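PDB 3MZK: COPII coat assembly protein SEC16 from Saccharomyces cerevisiae, which helps initiate assembly of the COPII coat for transport vesicles leaving the endoplasmic reticulum, takes part in cargo selection and also acts in autophagy. Local coordinates for residues 147-152 with 174-179; 236-241 with 282-287. All coordinates share one frame; numbering follows the deposited sequence.

Interaction 1: 147-152 with 174-179; sequences YRLDIN and LSKRDY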
ATOM      1  N   TYR B 147      21.868   6.283  29.655  1.00 78.49           N
ATOM      2  CA  TYR B 147      22.155   7.663  29.302  1.00 69.56           C
ATOM      3  C   TYR B 147      21.012   8.331  28.557  1.00 73.67           C
ATOM      4  O   TYR B 147      20.150   7.670  27.984  1.00 69.04           O
ATOM      5  CB  TYR B 147      23.468   7.756  28.529  1.00 66.80           C
ATOM      6  CG  TYR B 147      24.627   7.271  29.359  1.00 86.45           C
ATOM      7  CD1 TYR B 147      25.372   8.155  30.125  1.00 99.02           C
ATOM      8  CD2 TYR B 147      24.951   5.923  29.410  1.00 91.19           C
ATOM      9  CE1 TYR B 147      26.424   7.715  30.898  1.00108.14           C
ATOM     10  CE2 TYR B 147      26.002   5.472  30.181  1.00102.66           C
ATOM     11  CZ  TYR B 147      26.737   6.373  30.924  1.00112.24           C
ATOM     12  OH  TYR B 147      27.788   5.932  31.697  1.00118.26           O
ATOM     13  N   ARG B 148      21.022   9.657  28.586  1.00 80.77           N
ATOM     14  CA  ARG B 148      19.937  10.461  28.058  1.00 74.07           C
ATOM     15  C   ARG B 148      20.468  11.847  27.725  1.00 71.59           C
ATOM     16  O   ARG B 148      21.209  12.437  28.508  1.00 81.15           O
ATOM     17  CB  ARG B 148      18.831  10.567  29.102  1.00 77.05           C
ATOM     18  CG  ARG B 148      17.706  11.495  28.730  1.00 73.33           C
ATOM     19  CD  ARG B 148      16.781  11.717  29.904  1.00 74.90           C
ATOM     20  NE  ARG B 148      15.581  12.431  29.490  1.00 93.14           N
ATOM     21  CZ  ARG B 148      14.422  11.844  29.212  1.00 92.21           C
ATOM     22  NH1 ARG B 148      14.304  10.530  29.318  1.00 83.70           N
ATOM     23  NH2 ARG B 148      13.381  12.572  28.837  1.00100.81           N
ATOM     24  N   LEU B 149      20.091  12.360  26.560  1.00 69.39           N
ATOM     25  CA  LEU B 149      20.544  13.677  26.120  1.00 68.83           C
ATOM     26  C   LEU B 149      20.142  14.783  27.091  1.00 64.72           C
ATOM     27  O   LEU B 149      18.999  14.845  27.535  1.00 67.07           O
ATOM     28  CB  LEU B 149      19.998  13.985  24.725  1.00 44.89           C
ATOM     29  CG  LEU B 149      20.952  13.758  23.556  1.00 54.77           C
ATOM     30  CD1 LEU B 149      21.595  12.380  23.613  1.00 66.56           C
ATOM     31  CD2 LEU B 149      20.229  13.968  22.245  1.00 43.60           C
ATOM     32  N   ASP B 150      21.094  15.652  27.422  1.00 73.43           N
ATOM     33  CA  ASP B 150      20.808  16.832  28.236  1.00 77.08           C
ATOM     34  C   ASP B 150      20.200  17.936  27.376  1.00 77.34           C
ATOM     35  O   ASP B 150      20.048  17.770  26.165  1.00 87.20           O
ATOM     36  CB  ASP B 150      22.071  17.339  28.946  1.00 78.58           C
ATOM     37  CG  ASP B 150      23.194  17.694  27.979  1.00 85.79           C
ATOM     38  OD1 ASP B 150      22.940  17.807  26.761  1.00 94.26           O
ATOM     39  OD2 ASP B 150      24.340  17.870  28.445  1.00 75.31           O
ATOM     40  N   ILE B 151      19.857  19.059  27.997  1.00 75.58           N
ATOM     41  CA  ILE B 151      19.231  20.162  27.271  1.00 78.85           C
ATOM     42  C   ILE B 151      20.075  20.585  26.066  1.00 75.76           C
ATOM     43  O   ILE B 151      19.557  20.746  24.962  1.00 74.55           O
ATOM     44  CB  ILE B 151      18.946  21.374  28.187  1.00 56.49           C
ATOM     45  N   ASN B 152      21.377  20.751  26.278  1.00 70.87           N
ATOM     46  CA  ASN B 152      22.279  21.113  25.192  1.00 78.47           C
ATOM     47  C   ASN B 152      22.164  20.180  23.996  1.00 71.58           C
ATOM     48  O   ASN B 152      21.745  20.598  22.920  1.00 85.84           O
ATOM     49  CB  ASN B 152      23.728  21.154  25.673  1.00104.52           C
ATOM     50  CG  ASN B 152      24.062  22.437  26.402  1.00117.70           C
ATOM     51  OD1 ASN B 152      23.433  23.473  26.180  1.00109.99           O
ATOM     52  ND2 ASN B 152      25.061  22.378  27.275  1.00130.58           N
ATOM     53  N   LEU B 174      23.841   8.543  19.258  1.00 72.38           N
ATOM     54  CA  LEU B 174      24.547   7.300  19.538  1.00 67.69           C
ATOM     55  C   LEU B 174      25.817   7.538  20.357  1.00 74.15           C
ATOM     56  O   LEU B 174      26.181   6.719  21.202  1.00 71.26           O
ATOM     57  CB  LEU B 174      24.884   6.561  18.240  1.00 69.00           C
ATOM     58  CG  LEU B 174      23.722   5.950  17.457  1.00 63.35           C
ATOM     59  CD1 LEU B 174      24.247   5.247  16.211  1.00 51.56           C
ATOM     60  CD2 LEU B 174      22.943   4.984  18.325  1.00 56.54           C
ATOM     61  N   SER B 175      26.487   8.661  20.107  1.00 58.31           N
ATOM     62  CA  SER B 175      27.736   8.961  20.797  1.00 56.18           C
ATOM     63  C   SER B 175      27.483   9.352  22.246  1.00 71.90           C
ATOM     64  O   SER B 175      28.401   9.362  23.064  1.00 91.99           O
ATOM     65  CB  SER B 175      28.512  10.064  20.075  1.00 66.20           C
ATOM     66  OG  SER B 175      27.884  11.323  20.229  1.00 67.16           O
ATOM     67  N   LYS B 176      26.235   9.674  22.559  1.00 67.39           N
ATOM     68  CA  LYS B 176      25.852   9.994  23.928  1.00 60.71           C
ATOM     69  C   LYS B 176      25.072   8.831  24.526  1.00 68.47           C
ATOM     70  O   LYS B 176      24.575   8.911  25.651  1.00 72.96           O
ATOM     71  CB  LYS B 176      25.018  11.274  23.968  1.00 65.96           C
ATOM     72  CG  LYS B 176      25.765  12.516  23.496  1.00 67.88           C
ATOM     73  CD  LYS B 176      26.954  12.818  24.394  1.00 66.85           C
ATOM     74  CE  LYS B 176      27.711  14.043  23.918  1.00 85.60           C
ATOM     75  NZ  LYS B 176      28.862  14.370  24.810  1.00100.42           N
ATOM     76  N   ARG B 177      24.973   7.755  23.750  1.00 68.41           N
ATOM     77  CA  ARG B 177      24.324   6.520  24.177  1.00 67.36           C
ATOM     78  C   ARG B 177      22.861   6.702  24.559  1.00 66.73           C
ATOM     79  O   ARG B 177      22.352   6.005  25.430  1.00 79.29           O
ATOM     80  CB  ARG B 177      25.095   5.864  25.328  1.00 80.67           C
ATOM     81  CG  ARG B 177      26.541   5.514  24.997  1.00 89.67           C
ATOM     82  CD  ARG B 177      27.105   4.507  25.992  1.00102.11           C
ATOM     83  NE  ARG B 177      26.394   3.232  25.915  1.00116.99           N
ATOM     84  CZ  ARG B 177      26.646   2.178  26.686  1.00117.57           C
ATOM     85  NH1 ARG B 177      27.598   2.238  27.606  1.00124.60           N
ATOM     86  NH2 ARG B 177      25.941   1.063  26.537  1.00104.23           N
ATOM     87  N   ASP B 178      22.183   7.634  23.900  1.00 65.96           N
ATOM     88  CA  ASP B 178      20.751   7.815  24.113  1.00 67.48           C
ATOM     89  C   ASP B 178      19.982   7.086  23.024  1.00 66.98           C
ATOM     90  O   ASP B 178      19.687   7.647  21.971  1.00 73.64           O
ATOM     91  CB  ASP B 178      20.377   9.294  24.115  1.00 65.44           C
ATOM     92  CG  ASP B 178      18.944   9.528  24.546  1.00 66.80           C
ATOM     93  OD1 ASP B 178      18.094   8.641  24.313  1.00 59.91           O
ATOM     94  OD2 ASP B 178      18.668  10.599  25.126  1.00 59.73           O
ATOM     95  N   TYR B 179      19.653   5.829  23.289  1.00 63.75           N
ATOM     96  CA  TYR B 179      19.106   4.960  22.258  1.00 66.50           C
ATOM     97  C   TYR B 179      17.633   5.223  21.975  1.00 68.57           C
ATOM     98  O   TYR B 179      17.088   4.728  20.992  1.00 80.21           O
ATOM     99  CB  TYR B 179      19.347   3.492  22.613  1.00 60.75           C
ATOM    100  CG  TYR B 179      20.813   3.157  22.796  1.00 59.20           C
ATOM    101  CD1 TYR B 179      21.661   3.048  21.702  1.00 56.15           C
ATOM    102  CD2 TYR B 179      21.347   2.955  24.061  1.00 59.60           C
ATOM    103  CE1 TYR B 179      23.003   2.745  21.864  1.00 69.12           C
ATOM    104  CE2 TYR B 179      22.684   2.652  24.234  1.00 73.04           C
ATOM    105  CZ  TYR B 179      23.508   2.548  23.133  1.00 73.34           C
ATOM    106  OH  TYR B 179      24.840   2.247  23.301  1.00 73.71           O
TER
HETATM  107  O   HOH W   1      21.078   4.542  27.506  1.00 44.23           O
HETATM  108  O   HOH W   2      17.846   7.057  26.644  1.00 50.34           O
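Leu149 N donates a nearly straight hydrogen bond (165°) to Asp178 OD2, at 2.7 Å and on the anti side of the carboxylate. Two waters extend the grip: one accepts from Tyr147 N and donates to Arg177 O, while the other donates both to Tyr147 O and to Asp178 OD1. With CG swung anti to its backbone N (chi1 -171°), Asp178 sets OD2 against Leu149 N and leaves OD1 linked to Tyr147 O through water. The apolar share falls to Leu149, whose CD1 lies 3.4 Å from Asp178 CB and 3.6 Å from Lys176 CB, the leucine and lysine side chains lying roughly perpendicular. Next along, Tyr147 CB rests 3.3 Å from Lys176 O, and Tyr147 CD2 is 4.1 Å from Arg177 CB, the ring plane 27° from that of the guanidinium.

A second shell fixes these groups. Arg177, in a Schellman motif at the end of helix 166-175, sends NE to Tyr179 OH (3.2 Å) and NH2 to Gly205 O. Asp178 OD2 also bonds to Tyr201 OH of the second subunit, whose Tyr201 O receives Arg148 NH2, so the contact is part of the subunit interface. Asp150 caps helix 151-162 through Cys153 N and Asp178 is the N-cap of helix 179-187; Leu149 packs between these two helices, on Val157 and Ile181, where the incoming chain crosses the turn between helices 166-175 and 179-187.

Interaction 2: 236-241 with 282-287; sequences KSFYTN and IEFGIF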
ATOM      1  N   LYS B 236      20.573 -13.487   7.791  1.00 86.83           N
ATOM      2  CA  LYS B 236      21.835 -13.558   7.064  1.00 94.21           C
ATOM      3  C   LYS B 236      23.017 -13.467   8.022  1.00 89.01           C
ATOM      4  O   LYS B 236      24.119 -13.911   7.706  1.00 93.44           O
ATOM      5  CB  LYS B 236      21.922 -12.452   6.007  1.00 94.66           C
ATOM      6  N   SER B 237      22.781 -12.892   9.196  1.00 83.17           N
ATOM      7  CA  SER B 237      23.834 -12.731  10.191  1.00 91.34           C
ATOM      8  C   SER B 237      24.295 -14.078  10.745  1.00102.02           C
ATOM      9  O   SER B 237      25.478 -14.268  11.032  1.00109.08           O
ATOM     10  CB  SER B 237      23.356 -11.836  11.334  1.00 79.13           C
ATOM     11  OG  SER B 237      22.447 -12.526  12.173  1.00 79.88           O
ATOM     12  N   PHE B 238      23.353 -15.004  10.899  1.00 99.48           N
ATOM     13  CA  PHE B 238      23.662 -16.336  11.403  1.00102.67           C
ATOM     14  C   PHE B 238      24.804 -16.981  10.621  1.00111.30           C
ATOM     15  O   PHE B 238      25.768 -17.471  11.208  1.00122.30           O
ATOM     16  CB  PHE B 238      22.428 -17.238  11.332  1.00101.66           C
ATOM     17  CG  PHE B 238      21.275 -16.769  12.174  1.00 87.07           C
ATOM     18  CD1 PHE B 238      19.997 -17.258  11.949  1.00 77.17           C
ATOM     19  CD2 PHE B 238      21.463 -15.852  13.191  1.00 92.75           C
ATOM     20  CE1 PHE B 238      18.926 -16.838  12.723  1.00 75.42           C
ATOM     21  CE2 PHE B 238      20.395 -15.426  13.970  1.00 85.46           C
ATOM     22  CZ  PHE B 238      19.125 -15.921  13.734  1.00 71.71           C
ATOM     23  N   TYR B 239      24.689 -16.974   9.296  1.00100.09           N
ATOM     24  CA  TYR B 239      25.666 -17.629   8.428  1.00103.01           C
ATOM     25  C   TYR B 239      27.109 -17.294   8.793  1.00112.42           C
ATOM     26  O   TYR B 239      27.996 -18.140   8.674  1.00115.57           O
ATOM     27  CB  TYR B 239      25.416 -17.272   6.959  1.00 98.69           C
ATOM     28  CG  TYR B 239      24.117 -17.802   6.397  1.00 90.43           C
ATOM     29  CD1 TYR B 239      23.100 -16.939   6.013  1.00 91.23           C
ATOM     30  CD2 TYR B 239      23.907 -19.167   6.251  1.00 72.14           C
ATOM     31  CE1 TYR B 239      21.912 -17.419   5.497  1.00 93.01           C
ATOM     32  CE2 TYR B 239      22.722 -19.656   5.737  1.00 71.29           C
ATOM     33  CZ  TYR B 239      21.728 -18.780   5.361  1.00 85.40           C
ATOM     34  OH  TYR B 239      20.545 -19.263   4.850  1.00 84.64           O
ATOM     35  N   THR B 240      27.338 -16.062   9.237  1.00114.13           N
ATOM     36  CA  THR B 240      28.690 -15.591   9.527  1.00123.86           C
ATOM     37  C   THR B 240      29.147 -15.898  10.953  1.00124.36           C
ATOM     38  O   THR B 240      30.346 -16.007  11.212  1.00130.06           O
ATOM     39  CB  THR B 240      28.829 -14.078   9.275  1.00125.04           C
ATOM     40  OG1 THR B 240      27.967 -13.362  10.170  1.00123.80           O
ATOM     41  CG2 THR B 240      28.467 -13.738   7.834  1.00121.01           C
ATOM     42  N   ASN B 241      28.199 -16.034  11.875  1.00116.65           N
ATOM     43  CA  ASN B 241      28.536 -16.320  13.269  1.00118.49           C
ATOM     44  C   ASN B 241      28.153 -17.740  13.706  1.00118.14           C
ATOM     45  O   ASN B 241      26.980 -18.042  13.919  1.00118.32           O
ATOM     46  CB  ASN B 241      27.902 -15.285  14.200  1.00121.60           C
ATOM     47  CG  ASN B 241      28.492 -15.319  15.596  1.00124.67           C
ATOM     48  OD1 ASN B 241      28.956 -16.361  16.064  1.00127.05           O
ATOM     49  ND2 ASN B 241      28.481 -14.174  16.271  1.00123.71           N
ATOM     50  N   ILE B 282      10.509 -18.029   5.234  1.00 51.56           N
ATOM     51  CA  ILE B 282      11.270 -18.540   4.110  1.00 46.70           C
ATOM     52  C   ILE B 282      12.776 -18.362   4.319  1.00 59.00           C
ATOM     53  O   ILE B 282      13.540 -19.316   4.192  1.00 53.78           O
ATOM     54  CB  ILE B 282      10.815 -17.890   2.811  1.00 50.78           C
ATOM     55  CG1 ILE B 282       9.321 -18.156   2.612  1.00 48.89           C
ATOM     56  CG2 ILE B 282      11.624 -18.418   1.644  1.00 62.25           C
ATOM     57  CD1 ILE B 282       8.732 -17.464   1.407  1.00 43.52           C
ATOM     58  N   GLU B 283      13.203 -17.150   4.657  1.00 63.29           N
ATOM     59  CA  GLU B 283      14.614 -16.897   4.942  1.00 63.89           C
ATOM     60  C   GLU B 283      15.180 -17.859   5.982  1.00 67.69           C
ATOM     61  O   GLU B 283      16.294 -18.361   5.840  1.00 72.43           O
ATOM     62  CB  GLU B 283      14.810 -15.458   5.411  1.00 64.70           C
ATOM     63  CG  GLU B 283      14.754 -14.451   4.288  1.00 77.09           C
ATOM     64  CD  GLU B 283      15.856 -14.672   3.282  1.00 89.23           C
ATOM     65  OE1 GLU B 283      17.021 -14.813   3.709  1.00 94.35           O
ATOM     66  OE2 GLU B 283      15.560 -14.720   2.070  1.00103.76           O
ATOM     67  N   PHE B 284      14.402 -18.108   7.029  1.00 53.67           N
ATOM     68  CA  PHE B 284      14.831 -18.967   8.122  1.00 57.63           C
ATOM     69  C   PHE B 284      14.720 -20.442   7.727  1.00 57.58           C
ATOM     70  O   PHE B 284      15.504 -21.279   8.180  1.00 55.38           O
ATOM     71  CB  PHE B 284      13.992 -18.684   9.374  1.00 56.62           C
ATOM     72  CG  PHE B 284      14.561 -19.270  10.632  1.00 59.85           C
ATOM     73  CD1 PHE B 284      13.743 -19.555  11.708  1.00 66.18           C
ATOM     74  CD2 PHE B 284      15.916 -19.520  10.745  1.00 61.03           C
ATOM     75  CE1 PHE B 284      14.263 -20.091  12.872  1.00 67.26           C
ATOM     76  CE2 PHE B 284      16.439 -20.056  11.901  1.00 60.08           C
ATOM     77  CZ  PHE B 284      15.612 -20.340  12.967  1.00 65.08           C
ATOM     78  N   GLY B 285      13.740 -20.754   6.883  1.00 54.01           N
ATOM     79  CA  GLY B 285      13.585 -22.096   6.349  1.00 57.91           C
ATOM     80  C   GLY B 285      14.709 -22.477   5.398  1.00 58.53           C
ATOM     81  O   GLY B 285      14.944 -23.656   5.145  1.00 58.33           O
ATOM     82  N   ILE B 286      15.397 -21.471   4.865  1.00 58.16           N
ATOM     83  CA  ILE B 286      16.554 -21.686   4.009  1.00 59.70           C
ATOM     84  C   ILE B 286      17.768 -21.983   4.871  1.00 63.32           C
ATOM     85  O   ILE B 286      18.460 -22.976   4.670  1.00 71.27           O
ATOM     86  CB  ILE B 286      16.846 -20.451   3.141  1.00 59.91           C
ATOM     87  CG1 ILE B 286      15.881 -20.397   1.957  1.00 49.65           C
ATOM     88  CG2 ILE B 286      18.281 -20.469   2.650  1.00 51.22           C
ATOM     89  CD1 ILE B 286      15.875 -19.072   1.248  1.00 46.93           C
ATOM     90  N   PHE B 287      18.016 -21.113   5.840  1.00 65.58           N
ATOM     91  CA  PHE B 287      19.107 -21.307   6.781  1.00 59.79           C
ATOM     92  C   PHE B 287      19.114 -22.726   7.336  1.00 65.06           C
ATOM     93  O   PHE B 287      20.152 -23.384   7.367  1.00 84.88           O
ATOM     94  CB  PHE B 287      18.998 -20.296   7.923  1.00 50.54           C
ATOM     95  CG  PHE B 287      19.815 -20.649   9.127  1.00 56.65           C
ATOM     96  CD1 PHE B 287      21.168 -20.362   9.169  1.00 58.51           C
ATOM     97  CD2 PHE B 287      19.229 -21.258  10.223  1.00 59.09           C
ATOM     98  CE1 PHE B 287      21.920 -20.683  10.280  1.00 61.57           C
ATOM     99  CE2 PHE B 287      19.977 -21.582  11.336  1.00 61.65           C
ATOM    100  CZ  PHE B 287      21.323 -21.294  11.365  1.00 65.05           C
TER
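Phe287 CG stands anti to its backbone N (chi1 163°), while Phe238 and Tyr239 both turn CG anti to the carbonyl carbon; these settings bring three rings together between the helices. Phe238 directs its edge at the face of Phe287, with centroids 5.4 Å apart and planes at 63°, and its CB also meets Phe287 CE1 at 3.6 Å. Phe287 in turn points its own edge at the face of Tyr239, CD1 lying 3.8 Å from Tyr239 CE2. Two T-shaped pairs thus share the middle ring, which gives its face to one neighbour and its edge to the other. The Tyr239 and Phe287 side chains run antiparallel past one another, which carries Tyr239 OH to 3.2 Å from Phe287 CA and 3.4 Å from Ile286 CG2. Elsewhere Phe238 CE1 meets Phe284 CE2 at 4.1 Å.

Helix 242-250 closes over Phe238 and Phe287 with Thr244, Ala248, Ser245 and Ser249. Phe238, Phe284 and Phe287 are buried; Tyr239 lies at the exposed margin. The segment axes run 10.5 Å apart at only 21°, and the aromatic cluster joins helices 231-240 and 275-290 within an alpha-helical solenoid, as in the ACE1 elements of other coat proteins.

Overall arrangement
Along the chain, interaction 1 closes before interaction 2 opens. Their centres lie 34 Å apart and their nearest atoms about 18 Å, so the two never touch, though both fall on the same side of the chain's centre. Interaction 1 sits far out, 43 Å from that centre, where helices 151-162, 166-175 and 179-187 meet the second subunit; interaction 2, at 14 Å, joins helices 231-240 and 275-290 without touching another chain. Helices 191-203 and 214-226 come between them in sequence. The elongated helical region of this Sec16 fragment thus contains two different kinds of joint: a mixed polar and apolar one, with waters, at an intersubunit interface, and an aromatic one within a single chain.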